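Local coordinates for protein cytochrome C (Marichromatium purpuratum 984, PDB 5LO9) that probably catalyses the oxidation of thiosulfate to tetrathionate, as a fused TsdBA enzyme, and passes the electrons along its four c-type hemes, at residues His160-Pro163 against Met164-Met167; Tyr430-Ala434 against Gly435-Val439. All coordinates share one frame; numbering follows the deposited sequence.

Contact 1. Residues His160-Pro163 against Met164-Met167. With HEC (heme c), chain D.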
loop_
_atom_site.group_PDB
_atom_site.type_symbol
_atom_site.label_atom_id
_atom_site.label_comp_id
_atom_site.label_asym_id
_atom_site.label_seq_id
_atom_site.Cartn_x
_atom_site.Cartn_y
_atom_site.Cartn_z
ATOM N N HIS A 160 -11.775 -41.912 -24.376
ATOM C CA HIS A 160 -12.440 -40.683 -24.775
ATOM C C HIS A 160 -13.870 -40.721 -24.244
ATOM O O HIS A 160 -14.222 -41.564 -23.410
ATOM C CB HIS A 160 -12.337 -40.506 -26.291
ATOM C CG HIS A 160 -12.842 -41.683 -27.056
ATOM N ND1 HIS A 160 -14.101 -41.703 -27.630
ATOM C CD2 HIS A 160 -12.281 -42.892 -27.307
ATOM C CE1 HIS A 160 -14.287 -42.873 -28.208
ATOM N NE2 HIS A 160 -13.202 -43.613 -28.023
ATOM N N GLY A 161 -14.681 -39.766 -24.692
ATOM C CA GLY A 161 -16.103 -39.738 -24.405
ATOM C C GLY A 161 -16.533 -38.877 -23.233
ATOM O O GLY A 161 -17.735 -38.613 -23.090
ATOM N N GLU A 162 -15.598 -38.373 -22.437
ATOM C CA GLU A 162 -15.960 -37.604 -21.276
ATOM C C GLU A 162 -16.459 -36.214 -21.690
ATOM O O GLU A 162 -16.166 -35.742 -22.786
ATOM C CB GLU A 162 -14.762 -37.505 -20.335
ATOM C CG GLU A 162 -13.648 -36.472 -20.713
ATOM C CD GLU A 162 -12.706 -36.892 -21.799
ATOM O OE1 GLU A 162 -12.768 -38.042 -22.268
ATOM O OE2 GLU A 162 -11.858 -36.046 -22.155
ATOM N N PRO A 163 -17.230 -35.552 -20.831
ATOM C CA PRO A 163 -17.794 -34.246 -21.188
ATOM C C PRO A 163 -16.734 -33.254 -21.635
ATOM O O PRO A 163 -15.657 -33.172 -21.057
ATOM C CB PRO A 163 -18.447 -33.783 -19.881
ATOM C CG PRO A 163 -18.723 -35.048 -19.113
ATOM C CD PRO A 163 -17.633 -35.988 -19.479
ATOM N N MET A 164 -17.061 -32.494 -22.672
ATOM C CA MET A 164 -16.269 -31.355 -23.153
ATOM C C MET A 164 -14.829 -31.727 -23.449
ATOM O O MET A 164 -13.970 -30.838 -23.548
ATOM C CB MET A 164 -16.310 -30.189 -22.167
ATOM C CG MET A 164 -17.709 -29.800 -21.729
ATOM S SD MET A 164 -17.789 -28.427 -20.518
ATOM C CE MET A 164 -17.747 -26.967 -21.595
ATOM N N ALA A 165 -14.552 -33.027 -23.578
ATOM C CA ALA A 165 -13.220 -33.525 -23.914
ATOM C C ALA A 165 -12.181 -33.088 -22.882
ATOM O O ALA A 165 -10.983 -32.976 -23.179
ATOM C CB ALA A 165 -12.815 -33.045 -25.306
ATOM N N LEU A 166 -12.621 -32.911 -21.641
ATOM C CA LEU A 166 -11.798 -32.199 -20.672
ATOM C C LEU A 166 -10.486 -32.939 -20.407
ATOM O O LEU A 166 -9.416 -32.308 -20.331
ATOM C CB LEU A 166 -12.602 -31.982 -19.385
ATOM C CG LEU A 166 -13.830 -31.059 -19.472
ATOM C CD1 LEU A 166 -14.524 -30.994 -18.123
ATOM C CD2 LEU A 166 -13.461 -29.669 -19.951
ATOM N N MET A 167 -10.548 -34.271 -20.249
ATOM C CA MET A 167 -9.358 -35.021 -19.888
ATOM C C MET A 167 -8.496 -35.325 -21.081
ATOM O O MET A 167 -7.312 -35.610 -20.916
ATOM C CB MET A 167 -9.685 -36.339 -19.190
ATOM C CG MET A 167 -9.947 -36.207 -17.678
ATOM S SD MET A 167 -8.656 -35.348 -16.773
ATOM C CE MET A 167 -7.248 -36.399 -16.995
HETATM FE FE HEC D . -9.266 -35.292 -14.498
HETATM C CHA HEC D . -11.157 -38.207 -14.773
HETATM C CHB HEC D . -6.424 -37.217 -13.797
HETATM C CHC HEC D . -7.387 -32.383 -14.075
HETATM C CHD HEC D . -12.020 -33.397 -15.478
HETATM N NA HEC D . -8.882 -37.336 -14.311
HETATM C C1A HEC D . -9.756 -38.323 -14.452
HETATM C C2A HEC D . -9.174 -39.666 -14.281
HETATM C C3A HEC D . -7.762 -39.380 -14.011
HETATM C C4A HEC D . -7.695 -37.894 -14.050
HETATM C CMA HEC D . -6.679 -40.390 -13.752
HETATM C CAA HEC D . -9.824 -41.025 -14.360
HETATM C CBA HEC D . -10.297 -41.435 -12.974
HETATM C CGA HEC D . -10.888 -42.826 -12.993
HETATM O O1A HEC D . -11.507 -43.225 -11.985
HETATM O O2A HEC D . -10.729 -43.527 -14.020
HETATM N NB HEC D . -7.277 -34.879 -14.021
HETATM C C1B HEC D . -6.307 -35.763 -13.774
HETATM C C2B HEC D . -5.003 -35.123 -13.463
HETATM C C3B HEC D . -5.297 -33.689 -13.566
HETATM C C4B HEC D . -6.726 -33.667 -13.916
HETATM C CMB HEC D . -3.705 -35.811 -13.143
HETATM C CAB HEC D . -4.401 -32.503 -13.347
HETATM C CBB HEC D . -3.200 -32.597 -14.244
HETATM N NC HEC D . -9.634 -33.258 -14.722
HETATM C C1C HEC D . -8.783 -32.267 -14.488
HETATM C C2C HEC D . -9.361 -30.928 -14.721
HETATM C C3C HEC D . -10.735 -31.210 -15.158
HETATM C C4C HEC D . -10.777 -32.696 -15.120
HETATM C CMC HEC D . -8.644 -29.624 -14.555
HETATM C CAC HEC D . -11.882 -30.286 -15.499
HETATM C CBC HEC D . -11.601 -29.063 -16.324
HETATM N ND HEC D . -11.228 -35.718 -15.026
HETATM C C1D HEC D . -12.153 -34.851 -15.404
HETATM C C2D HEC D . -13.445 -35.486 -15.725
HETATM C C3D HEC D . -13.221 -36.897 -15.518
HETATM C C4D HEC D . -11.797 -36.926 -15.080
HETATM C CMD HEC D . -14.689 -34.834 -16.181
HETATM C CAD HEC D . -14.216 -38.016 -15.708
HETATM C CBD HEC D . -14.085 -38.651 -17.098
HETATM C CGD HEC D . -15.248 -39.572 -17.410
HETATM O O1D HEC D . -14.950 -40.646 -17.970
HETATM O O2D HEC D . -16.426 -39.250 -17.096
#
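Two overlapping turns bring Glu162 and Pro163 against the start of helix 166-171: Ala165 N donates to Glu162 O (3.3 Å) and Leu166 N to Pro163 O (3.1 Å), while Met164 and Ala165 both take positive phi angles. Ala165 is the N-cap. The Glu162 side chain turns back over the first helical turn. With CG placed between the backbone N and the carbonyl carbon (chi1 78°) and a second bend at chi2, OE2 is brought to Met167 N at 2.9 Å, a weak, bent bond. The other oxygen, OE1, takes a weak bond from Trp154 NE1 on helix 144-156. CB of the same side chain packs against the heme, 3.5 Å from CBD of a propionate arm. Leu166 CD1 packs 3.8 Å from heme CAC. Met167, bent at both chi2 and chi3, carries SD to the heme iron at 2.4 Å, with CG over ND and CE above the NA-C4A side of the ring; His125 is the other axial ligand. This is the methionine side of a cytochrome c heme pocket. One oxygen, OE2, accepts from two N-H groups of the first helical turn, Met167 weakly and Gly168, which have no helical acceptor before them, and its negative charge would probably suit the helix dipole. Glu162 probably serves as a second-shell residue, helping to position the backbone that carries the iron-binding sulfur.

Contact 2. Residues Tyr430-Ala434 against Gly435-Val439. With HEC (heme c), chain E; THJ (thiosulfate), chain J.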
loop_
_atom_site.group_PDB
_atom_site.type_symbol
_atom_site.label_atom_id
_atom_site.label_comp_id
_atom_site.label_asym_id
_atom_site.label_seq_id
_atom_site.Cartn_x
_atom_site.Cartn_y
_atom_site.Cartn_z
ATOM N N TYR A 430 -22.552 -14.177 -4.984
ATOM C CA TYR A 430 -22.268 -12.772 -4.730
ATOM C C TYR A 430 -23.560 -11.973 -4.732
ATOM O O TYR A 430 -24.547 -12.360 -5.375
ATOM C CB TYR A 430 -21.317 -12.219 -5.792
ATOM C CG TYR A 430 -21.700 -12.516 -7.238
ATOM C CD1 TYR A 430 -22.585 -11.676 -7.938
ATOM C CD2 TYR A 430 -21.177 -13.613 -7.900
ATOM C CE1 TYR A 430 -22.930 -11.918 -9.251
ATOM C CE2 TYR A 430 -21.514 -13.874 -9.256
ATOM C CZ TYR A 430 -22.388 -13.018 -9.909
ATOM O OH TYR A 430 -22.728 -13.240 -11.212
ATOM N N ASN A 431 -23.553 -10.832 -4.022
ATOM C CA ASN A 431 -24.802 -10.102 -3.834
ATOM C C ASN A 431 -24.975 -9.046 -4.933
ATOM O O ASN A 431 -24.148 -8.909 -5.842
ATOM C CB ASN A 431 -24.915 -9.544 -2.390
ATOM C CG ASN A 431 -24.021 -8.307 -2.074
ATOM O OD1 ASN A 431 -23.731 -7.437 -2.924
ATOM N ND2 ASN A 431 -23.657 -8.203 -0.787
ATOM N N TRP A 432 -26.094 -8.313 -4.861
ATOM C CA TRP A 432 -26.520 -7.438 -5.948
ATOM C C TRP A 432 -25.665 -6.185 -6.065
ATOM O O TRP A 432 -25.840 -5.421 -7.028
ATOM C CB TRP A 432 -27.980 -7.023 -5.756
ATOM C CG TRP A 432 -29.015 -7.950 -6.350
ATOM C CD1 TRP A 432 -29.882 -8.767 -5.670
ATOM C CD2 TRP A 432 -29.302 -8.127 -7.728
ATOM N NE1 TRP A 432 -30.692 -9.437 -6.551
ATOM C CE2 TRP A 432 -30.355 -9.059 -7.822
ATOM C CE3 TRP A 432 -28.778 -7.588 -8.894
ATOM C CZ2 TRP A 432 -30.871 -9.474 -9.042
ATOM C CZ3 TRP A 432 -29.296 -7.994 -10.104
ATOM C CH2 TRP A 432 -30.330 -8.928 -10.169
ATOM N N GLY A 433 -24.756 -5.959 -5.120
ATOM C CA GLY A 433 -23.859 -4.837 -5.223
ATOM C C GLY A 433 -22.530 -5.200 -5.831
ATOM O O GLY A 433 -21.738 -4.310 -6.140
ATOM N N ALA A 434 -22.269 -6.492 -6.020
ATOM C CA ALA A 434 -20.969 -6.930 -6.535
ATOM C C ALA A 434 -20.843 -6.635 -8.023
ATOM O O ALA A 434 -21.815 -6.737 -8.781
ATOM C CB ALA A 434 -20.752 -8.425 -6.304
ATOM N N GLY A 435 -19.634 -6.236 -8.424
ATOM C CA GLY A 435 -19.369 -5.906 -9.807
ATOM C C GLY A 435 -19.748 -7.007 -10.772
ATOM O O GLY A 435 -20.147 -6.724 -11.913
ATOM N N MET A 436 -19.584 -8.272 -10.356
ATOM C CA MET A 436 -19.924 -9.409 -11.207
ATOM C C MET A 436 -21.430 -9.507 -11.526
ATOM O O MET A 436 -21.806 -10.230 -12.456
ATOM C CB MET A 436 -19.441 -10.707 -10.531
ATOM C CG MET A 436 -19.403 -11.939 -11.443
ATOM S SD MET A 436 -18.180 -11.773 -12.820
ATOM C CE MET A 436 -16.638 -12.265 -11.993
ATOM N N HIS A 437 -22.308 -8.805 -10.801
ATOM C CA HIS A 437 -23.727 -8.811 -11.156
ATOM C C HIS A 437 -24.005 -7.989 -12.414
ATOM O O HIS A 437 -25.109 -8.070 -12.949
ATOM C CB HIS A 437 -24.600 -8.307 -9.972
ATOM C CG HIS A 437 -24.932 -6.842 -10.024
ATOM N ND1 HIS A 437 -24.119 -5.876 -9.472
ATOM C CD2 HIS A 437 -25.975 -6.176 -10.588
ATOM C CE1 HIS A 437 -24.649 -4.679 -9.686
ATOM N NE2 HIS A 437 -25.773 -4.832 -10.361
ATOM N N ARG A 438 -23.054 -7.203 -12.900
ATOM C CA ARG A 438 -23.263 -6.448 -14.134
ATOM C C ARG A 438 -23.037 -7.339 -15.341
ATOM O O ARG A 438 -22.184 -8.235 -15.325
ATOM C CB ARG A 438 -22.313 -5.248 -14.262
ATOM C CG ARG A 438 -22.665 -4.062 -13.414
ATOM C CD ARG A 438 -21.667 -2.974 -13.552
ATOM N NE ARG A 438 -21.539 -2.411 -14.908
ATOM C CZ ARG A 438 -21.987 -1.210 -15.290
ATOM N NH1 ARG A 438 -22.624 -0.413 -14.432
ATOM N NH2 ARG A 438 -21.798 -0.791 -16.542
ATOM N N VAL A 439 -23.788 -7.053 -16.404
ATOM C CA VAL A 439 -23.755 -7.900 -17.585
ATOM C C VAL A 439 -22.452 -7.707 -18.337
ATOM O O VAL A 439 -21.814 -8.683 -18.741
ATOM C CB VAL A 439 -24.977 -7.621 -18.478
ATOM C CG1 VAL A 439 -24.891 -8.402 -19.744
ATOM C CG2 VAL A 439 -26.244 -8.033 -17.775
HETATM FE FE HEC E . -12.441 -8.938 -6.452
HETATM C CHA HEC E . -11.680 -6.190 -8.505
HETATM C CHB HEC E . -9.683 -8.224 -4.418
HETATM C CHC HEC E . -13.366 -11.535 -4.246
HETATM C CHD HEC E . -14.896 -9.891 -8.663
HETATM N NA HEC E . -10.960 -7.477 -6.480
HETATM C C1A HEC E . -10.843 -6.484 -7.355
HETATM C C2A HEC E . -9.689 -5.598 -7.089
HETATM C C3A HEC E . -9.094 -6.189 -5.902
HETATM C C4A HEC E . -9.957 -7.356 -5.593
HETATM C CMA HEC E . -7.873 -5.720 -5.197
HETATM C CAA HEC E . -9.233 -4.411 -7.899
HETATM C CBA HEC E . -8.634 -4.907 -9.210
HETATM C CGA HEC E . -8.018 -3.771 -10.008
HETATM O O1A HEC E . -7.207 -4.086 -10.907
HETATM O O2A HEC E . -8.347 -2.569 -9.770
HETATM N NB HEC E . -11.694 -9.741 -4.676
HETATM C C1B HEC E . -10.585 -9.314 -4.033
HETATM C C2B HEC E . -10.317 -10.058 -2.798
HETATM C C3B HEC E . -11.405 -11.025 -2.746
HETATM C C4B HEC E . -12.201 -10.728 -3.952
HETATM C CMB HEC E . -9.181 -9.889 -1.854
HETATM C CAB HEC E . -11.649 -12.047 -1.685
HETATM C CBB HEC E . -11.941 -11.300 -0.384
HETATM N NC HEC E . -13.890 -10.442 -6.445
HETATM C C1C HEC E . -14.092 -11.384 -5.511
HETATM C C2C HEC E . -15.155 -12.349 -5.877
HETATM C C3C HEC E . -15.612 -11.849 -7.184
HETATM C C4C HEC E . -14.743 -10.676 -7.435
HETATM C CMC HEC E . -15.626 -13.524 -5.058
HETATM C CAC HEC E . -16.658 -12.398 -8.136
HETATM C CBC HEC E . -17.957 -12.656 -7.443
HETATM N ND HEC E . -13.155 -8.154 -8.248
HETATM C C1D HEC E . -14.138 -8.678 -8.963
HETATM C C2D HEC E . -14.418 -7.917 -10.194
HETATM C C3D HEC E . -13.472 -6.788 -10.178
HETATM C C4D HEC E . -12.753 -7.060 -8.903
HETATM C CMD HEC E . -15.477 -8.268 -11.181
HETATM C CAD HEC E . -13.265 -5.664 -11.178
HETATM C CBD HEC E . -14.511 -4.801 -11.476
HETATM C CGD HEC E . -15.136 -3.992 -10.321
HETATM O O1D HEC E . -15.460 -4.518 -9.214
HETATM O O2D HEC E . -15.364 -2.769 -10.528
HETATM S S1 THJ J . -16.195 -5.733 -5.705
HETATM O O1 THJ J . -15.984 -4.554 -4.798
HETATM O O2 THJ J . -16.621 -5.294 -7.075
HETATM O O3 THJ J . -17.329 -6.519 -5.165
HETATM S S2 THJ J . -14.717 -6.845 -5.711
#
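In this cytochrome c domain the Tyr430 ring carries Met436 over one face, CB standing 3.9 Å from the ring centroid in a CH-pi contact, while the heme vinyl-derived carbon CBC comes obliquely, 3.4 Å from Tyr430 CD2. The imidazole of His437 has Trp432 O over one face, Arg438 CG over the other and Ala434 O at its edge; Trp432, in turn, meets His437 CD2 at its own edge, the two ring planes lying 71° apart. These groups lie in and around a type I beta turn, Asn431 to Ala434, which runs into the 3-10 segment 435-437 ahead of helix 439-449. Asn431 adds an Asx turn, OD1 accepting from Gly433 N at 2.8 Å. Ala434 O is gripped twice, by His437 ND1 at 2.6 Å and His437 N at 2.9 Å, the donors arriving from opposite faces of the carbonyl plane; it lies only 12° out of the imidazole plane, which helps fix the ring's rotation. Met436 sets CG anti to the backbone N (chi1 -165°), laying it against Tyr430 CZ before the chain bends off toward the heme. Tyr430 OH is hydrogen-bonded to Asn471 OD1. Replacing Tyr430 by alanine is likely to leave Met436 CB without its aromatic face and Asn471 OD1 without this hydroxyl partner. At the thiosulfate pocket, Gly435 N makes a weak hydrogen bond to O2 of the anion, 3.4 Å away.

Overall arrangement
Contacts 1 and 2 are both local turns that lead into a helix, each beside a heme in a separate cytochrome c-like region, with centres about 32 Å apart and nearest atoms about 18 Å apart. Contact 2 is buried; contact 1 is only partly so, with Ala165 exposed. Their chemistry follows their place: residues 160-167 use a side-chain carboxylate and a metal ligand, consistent with an electron-transfer heme, whereas residues 430-439 use aromatic faces, a carbonyl that accepts twice, and a backbone N-H toward the bound anion. One heme joins them indirectly, since Met164 and Tyr430 belong to the same pocket of a further heme, which lies between the two sites.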